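HMG box-containing protein 1 (Homo sapiens, PDB 3QVE) represses transcription by binding promoter DNA of target genes in cell-cycle and Wnt regulation, the present chain being its AXH domain. Local coordinates at residues 8-13 and 57-62; 78-81 and 87-90. All blocks are in the same frame, centred on the assembly; numbering follows the deposited sequence.

Contact 1: 8-13 and 57-62; sequences VWHCFL and DGLKLL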
loop_
_atom_site.group_PDB
_atom_site.type_symbol
_atom_site.label_atom_id
_atom_site.label_comp_id
_atom_site.label_asym_id
_atom_site.label_seq_id
_atom_site.Cartn_x
_atom_site.Cartn_y
_atom_site.Cartn_z
ATOM N N VAL A 8 -0.350 -6.418 -7.061
ATOM C CA VAL A 8 0.916 -7.046 -7.432
ATOM C C VAL A 8 1.553 -7.747 -6.235
ATOM O O VAL A 8 2.011 -8.863 -6.341
ATOM C CB VAL A 8 1.896 -5.993 -7.999
ATOM C CG1 VAL A 8 3.282 -6.666 -8.329
ATOM C CG2 VAL A 8 1.304 -5.403 -9.254
ATOM N N TRP A 9 1.592 -7.075 -5.097
ATOM C CA TRP A 9 2.186 -7.612 -3.871
ATOM C C TRP A 9 1.487 -6.935 -2.690
ATOM O O TRP A 9 1.323 -5.706 -2.695
ATOM C CB TRP A 9 3.705 -7.332 -3.796
ATOM C CG TRP A 9 4.221 -7.734 -2.490
ATOM C CD1 TRP A 9 4.491 -9.035 -2.079
ATOM C CD2 TRP A 9 4.475 -6.896 -1.350
ATOM N NE1 TRP A 9 4.898 -9.028 -0.782
ATOM C CE2 TRP A 9 4.878 -7.747 -0.296
ATOM C CE3 TRP A 9 4.414 -5.523 -1.124
ATOM C CZ2 TRP A 9 5.246 -7.267 0.945
ATOM C CZ3 TRP A 9 4.772 -5.036 0.140
ATOM C CH2 TRP A 9 5.177 -5.906 1.149
ATOM N N HIS A 10 1.057 -7.727 -1.711
ATOM C CA HIS A 10 0.272 -7.232 -0.576
ATOM C C HIS A 10 -0.948 -6.508 -1.163
ATOM O O HIS A 10 -1.523 -7.007 -2.122
ATOM C CB HIS A 10 1.117 -6.335 0.319
ATOM C CG HIS A 10 0.556 -6.096 1.686
ATOM N ND1 HIS A 10 -0.460 -5.187 1.951
ATOM C CD2 HIS A 10 0.910 -6.623 2.884
ATOM C CE1 HIS A 10 -0.699 -5.178 3.245
ATOM N NE2 HIS A 10 0.122 -6.033 3.833
ATOM N N CYS A 11 -1.324 -5.333 -0.651
ATOM C CA CYS A 11 -2.472 -4.585 -1.203
ATOM C C CYS A 11 -2.088 -3.639 -2.351
ATOM O O CYS A 11 -2.911 -2.877 -2.821
ATOM C CB CYS A 11 -3.097 -3.733 -0.097
ATOM S SG CYS A 11 -2.085 -2.380 0.507
ATOM N N PHE A 12 -0.837 -3.668 -2.794
ATOM C CA PHE A 12 -0.291 -2.662 -3.716
ATOM C C PHE A 12 -0.499 -2.939 -5.203
ATOM O O PHE A 12 -0.238 -4.038 -5.713
ATOM C CB PHE A 12 1.181 -2.379 -3.373
ATOM C CG PHE A 12 1.330 -1.846 -1.983
ATOM C CD1 PHE A 12 0.888 -0.567 -1.676
ATOM C CD2 PHE A 12 1.873 -2.617 -0.988
ATOM C CE1 PHE A 12 0.972 -0.099 -0.425
ATOM C CE2 PHE A 12 2.019 -2.144 0.271
ATOM C CZ PHE A 12 1.546 -0.897 0.581
ATOM N N LEU A 13 -0.974 -1.904 -5.901
ATOM C CA LEU A 13 -1.253 -1.980 -7.327
ATOM C C LEU A 13 -0.012 -1.673 -8.178
ATOM O O LEU A 13 1.003 -1.109 -7.703
ATOM C CB LEU A 13 -2.389 -1.013 -7.683
ATOM C CG LEU A 13 -3.703 -1.195 -6.909
ATOM C CD1 LEU A 13 -4.864 -0.418 -7.514
ATOM C CD2 LEU A 13 -4.072 -2.616 -6.775
ATOM N N ASP A 57 -0.669 -9.079 8.977
ATOM C CA ASP A 57 -1.697 -8.585 9.857
ATOM C C ASP A 57 -2.188 -7.186 9.468
ATOM O O ASP A 57 -2.925 -6.585 10.219
ATOM C CB ASP A 57 -1.181 -8.498 11.299
ATOM C CG ASP A 57 -0.872 -9.844 11.891
ATOM O OD1 ASP A 57 -1.781 -10.688 11.875
ATOM O OD2 ASP A 57 0.262 -10.044 12.377
ATOM N N GLY A 58 -1.748 -6.652 8.337
ATOM C CA GLY A 58 -2.084 -5.290 7.972
ATOM C C GLY A 58 -0.928 -4.339 8.121
ATOM O O GLY A 58 0.062 -4.623 8.815
ATOM N N LEU A 59 -1.062 -3.201 7.440
ATOM C CA LEU A 59 -0.050 -2.140 7.460
ATOM C C LEU A 59 -0.703 -0.859 8.004
ATOM O O LEU A 59 -1.646 -0.344 7.415
ATOM C CB LEU A 59 0.480 -1.911 6.043
ATOM C CG LEU A 59 1.375 -3.048 5.501
ATOM C CD1 LEU A 59 1.641 -2.820 4.020
ATOM C CD2 LEU A 59 2.668 -3.154 6.283
ATOM N N LYS A 60 -0.235 -0.411 9.161
ATOM C CA LYS A 60 -0.774 0.766 9.784
ATOM C C LYS A 60 -0.118 2.013 9.194
ATOM O O LYS A 60 1.085 2.157 9.232
ATOM C CB LYS A 60 -0.545 0.700 11.279
ATOM C CG LYS A 60 -1.175 1.843 12.088
ATOM C CD LYS A 60 -0.831 1.613 13.582
ATOM C CE LYS A 60 -1.384 2.684 14.469
ATOM N NZ LYS A 60 -1.127 2.400 15.906
ATOM N N LEU A 61 -0.916 2.908 8.641
ATOM C CA LEU A 61 -0.378 4.155 8.080
ATOM C C LEU A 61 0.070 5.063 9.184
ATOM O O LEU A 61 -0.705 5.339 10.107
ATOM C CB LEU A 61 -1.463 4.866 7.265
ATOM C CG LEU A 61 -1.107 6.203 6.616
ATOM C CD1 LEU A 61 -0.077 5.944 5.527
ATOM C CD2 LEU A 61 -2.377 6.863 6.066
ATOM N N LEU A 62 1.304 5.531 9.097
ATOM C CA LEU A 62 1.875 6.417 10.078
ATOM C C LEU A 62 2.015 7.849 9.555
ATOM O O LEU A 62 2.015 8.802 10.340
ATOM C CB LEU A 62 3.281 5.934 10.496
ATOM C CG LEU A 62 3.430 4.595 11.227
ATOM C CD1 LEU A 62 4.896 4.425 11.719
ATOM C CD2 LEU A 62 2.427 4.435 12.378
#
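One methyl group of Leu59, CD1, carries almost the whole contact: it sits over a face of the His10 imidazole and at the same time against the edge of the Phe12 ring. His10 lies in a type II' beta turn from Trp9 to Phe12, closed by the bond from Phe12 N to Trp9 O (3.0 Å), and Val8 and Trp9 opposite Phe12 form a classic beta bulge. This N-terminal loop of the AXH domain thus packs on the start of strand 59-69. The approach to His10 is a CH-pi contact, with Leu59 CD1 3.6 Å from the ring centroid and 21° off its normal, displaced toward the rim on the CE1 and NE2 side. CG of His10 is anti to the backbone N (chi1 -163°), which carries the imidazole out from the turn to meet Leu59 coming from the opposite direction. His10 NE2 is hydrogen-bonded to Gly55 O, which probably fixes the rotation of the ring. Cys11 SG lies 3.8 Å above the plane of the Phe12 ring, over its centre. Gly58, just before Leu59, has a backbone conformation in which a side chain would jam against the carbonyl O of Asp57. Phe79 flanks Leu59 from the next strand. At the Phe12 edge, CE2 lies 3.8 Å from Leu59 CD1.

Contact 2: 78-81 and 87-90; sequences TFDP and GLLT. With EDO (1,2-ethanediol), chain I.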
loop_
_atom_site.group_PDB
_atom_site.type_symbol
_atom_site.label_atom_id
_atom_site.label_comp_id
_atom_site.label_asym_id
_atom_site.label_seq_id
_atom_site.Cartn_x
_atom_site.Cartn_y
_atom_site.Cartn_z
ATOM N N THR A 78 4.178 6.006 4.733
ATOM C CA THR A 78 5.001 5.117 5.565
ATOM C C THR A 78 4.081 4.302 6.422
ATOM O O THR A 78 3.155 4.821 7.045
ATOM C CB THR A 78 6.027 5.891 6.431
ATOM O OG1 THR A 78 6.984 6.480 5.558
ATOM C CG2 THR A 78 6.784 4.936 7.428
ATOM N N PHE A 79 4.335 3.004 6.423
ATOM C CA PHE A 79 3.478 2.007 7.057
ATOM C C PHE A 79 4.250 1.206 8.111
ATOM O O PHE A 79 5.439 0.957 7.948
ATOM C CB PHE A 79 3.004 0.989 6.031
ATOM C CG PHE A 79 1.991 1.518 5.066
ATOM C CD1 PHE A 79 0.673 1.676 5.439
ATOM C CD2 PHE A 79 2.339 1.756 3.744
ATOM C CE1 PHE A 79 -0.281 2.134 4.537
ATOM C CE2 PHE A 79 1.386 2.221 2.841
ATOM C CZ PHE A 79 0.098 2.414 3.241
ATOM N N ASP A 80 3.538 0.765 9.144
ATOM C CA ASP A 80 4.061 -0.075 10.213
ATOM C C ASP A 80 3.392 -1.452 10.196
ATOM O O ASP A 80 2.164 -1.539 10.396
ATOM C CB ASP A 80 3.794 0.644 11.531
ATOM C CG ASP A 80 4.403 -0.061 12.740
ATOM O OD1 ASP A 80 4.914 -1.146 12.555
ATOM O OD2 ASP A 80 4.389 0.498 13.858
ATOM N N PRO A 81 4.163 -2.541 9.977
ATOM C CA PRO A 81 3.574 -3.873 9.972
ATOM C C PRO A 81 3.328 -4.481 11.332
ATOM O O PRO A 81 2.776 -5.568 11.404
ATOM C CB PRO A 81 4.617 -4.709 9.257
ATOM C CG PRO A 81 5.887 -4.068 9.646
ATOM C CD PRO A 81 5.596 -2.605 9.641
ATOM N N GLY A 87 10.542 -4.042 10.371
ATOM C CA GLY A 87 10.820 -2.674 9.966
ATOM C C GLY A 87 9.662 -2.017 9.231
ATOM O O GLY A 87 8.726 -2.694 8.740
ATOM N N LEU A 88 9.737 -0.688 9.156
ATOM C CA LEU A 88 8.759 0.109 8.418
ATOM C C LEU A 88 8.901 -0.075 6.920
ATOM O O LEU A 88 9.928 -0.579 6.408
ATOM C CB LEU A 88 8.907 1.576 8.795
ATOM C CG LEU A 88 8.812 1.886 10.309
ATOM C CD1 LEU A 88 8.915 3.401 10.549
ATOM C CD2 LEU A 88 7.534 1.298 10.938
ATOM N N LEU A 89 7.863 0.334 6.208
ATOM C CA LEU A 89 7.861 0.342 4.731
ATOM C C LEU A 89 7.397 1.685 4.269
ATOM O O LEU A 89 6.338 2.131 4.720
ATOM C CB LEU A 89 6.871 -0.694 4.199
ATOM C CG LEU A 89 6.543 -0.729 2.690
ATOM C CD1 LEU A 89 7.758 -1.050 1.874
ATOM C CD2 LEU A 89 5.428 -1.730 2.412
ATOM N N THR A 90 8.140 2.307 3.352
ATOM C CA THR A 90 7.675 3.523 2.683
ATOM C C THR A 90 7.361 3.145 1.240
ATOM O O THR A 90 8.084 2.358 0.630
ATOM C CB THR A 90 8.717 4.659 2.761
ATOM O OG1 THR A 90 8.956 4.925 4.151
ATOM C CG2 THR A 90 8.194 5.967 2.090
HETATM C C1 EDO I . -1.192 -4.557 12.278
HETATM O O1 EDO I . -0.325 -5.131 13.260
HETATM C C2 EDO I . -1.021 -3.051 12.326
HETATM O O2 EDO I . 0.383 -2.778 12.378
#
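Two backbone hydrogen bonds pair Phe79 with Leu89 as an antiparallel hydrogen-bonded pair: Phe79 N donates to Leu89 O at 2.8 Å, and Leu89 N donates to Phe79 O at 3.0 Å. Both are nearly straight, with N-H...O angles of 163° and 168°. One residue along, Thr78 and Thr90 form a non-hydrogen-bonded pair; here the backbones bond outward, Thr78 to Leu62 and Ser63 and Thr90 to Cys19, and the hydroxyls add a link across the pair, Thr78 OG1 meeting Thr90 OG1 at 2.9 Å. With OG1 anti to the carbonyl carbon in both residues (chi1 -67° in Thr78), the two hydroxyls meet between the strands. Thr90 OG1 is also hydrogen-bonded to His21 NE2, giving a run of polar atoms from Thr78 to His21. A valine at Thr78 would probably leave Thr90 OG1 without its cross-strand hydroxyl partner. Thr78 CA adds a CA-H...O contact to Leu89 O at 3.4 Å. Outward from these bonds, Leu88 lays CD2 against Asp80 CB (3.8 Å) and CD1 beside Thr78 CG2, while Asp80 OD1 is engaged by Gly82 N. At the turn end Pro81 CD rests on Gly87 O (3.3 Å), an oxygen that also accepts a bond from Tyr54 OH. A 1,2-ethanediol, probably from the crystallisation liquor, gives a hydrogen bond from O2 to Asp80 O. Phe79 and Leu89 share the face opposite the threonines. These residues form the turn end of the hairpin of strands 72-80 and 89-94, flanked in the antiparallel sheet by strand 59-69 beside the first and strand 17-20 beside the second.

How the contacts relate
Both segments of contact 1 precede those of contact 2 in the chain, and the centres of the two contacts lie about 9 Å apart. Strand 59-69 of contact 1 and strand 72-80 of contact 2 follow each other in sequence and are antiparallel neighbours in the same sheet, where Lys60 O probably accepts a hydrogen bond from Asp80 N, and Leu62 N probably gives one to Thr78 O. Leu59 CB also packs on Phe79 CD1, at 3.6 Å, which joins the side chains of the two contacts directly. Strand 89-94 then follows on the far side of 72-80. Within the AXH domain the N-terminal loop 8-13 is thereby linked to the hairpin of strands 72-80 and 89-94 through strand 59-69.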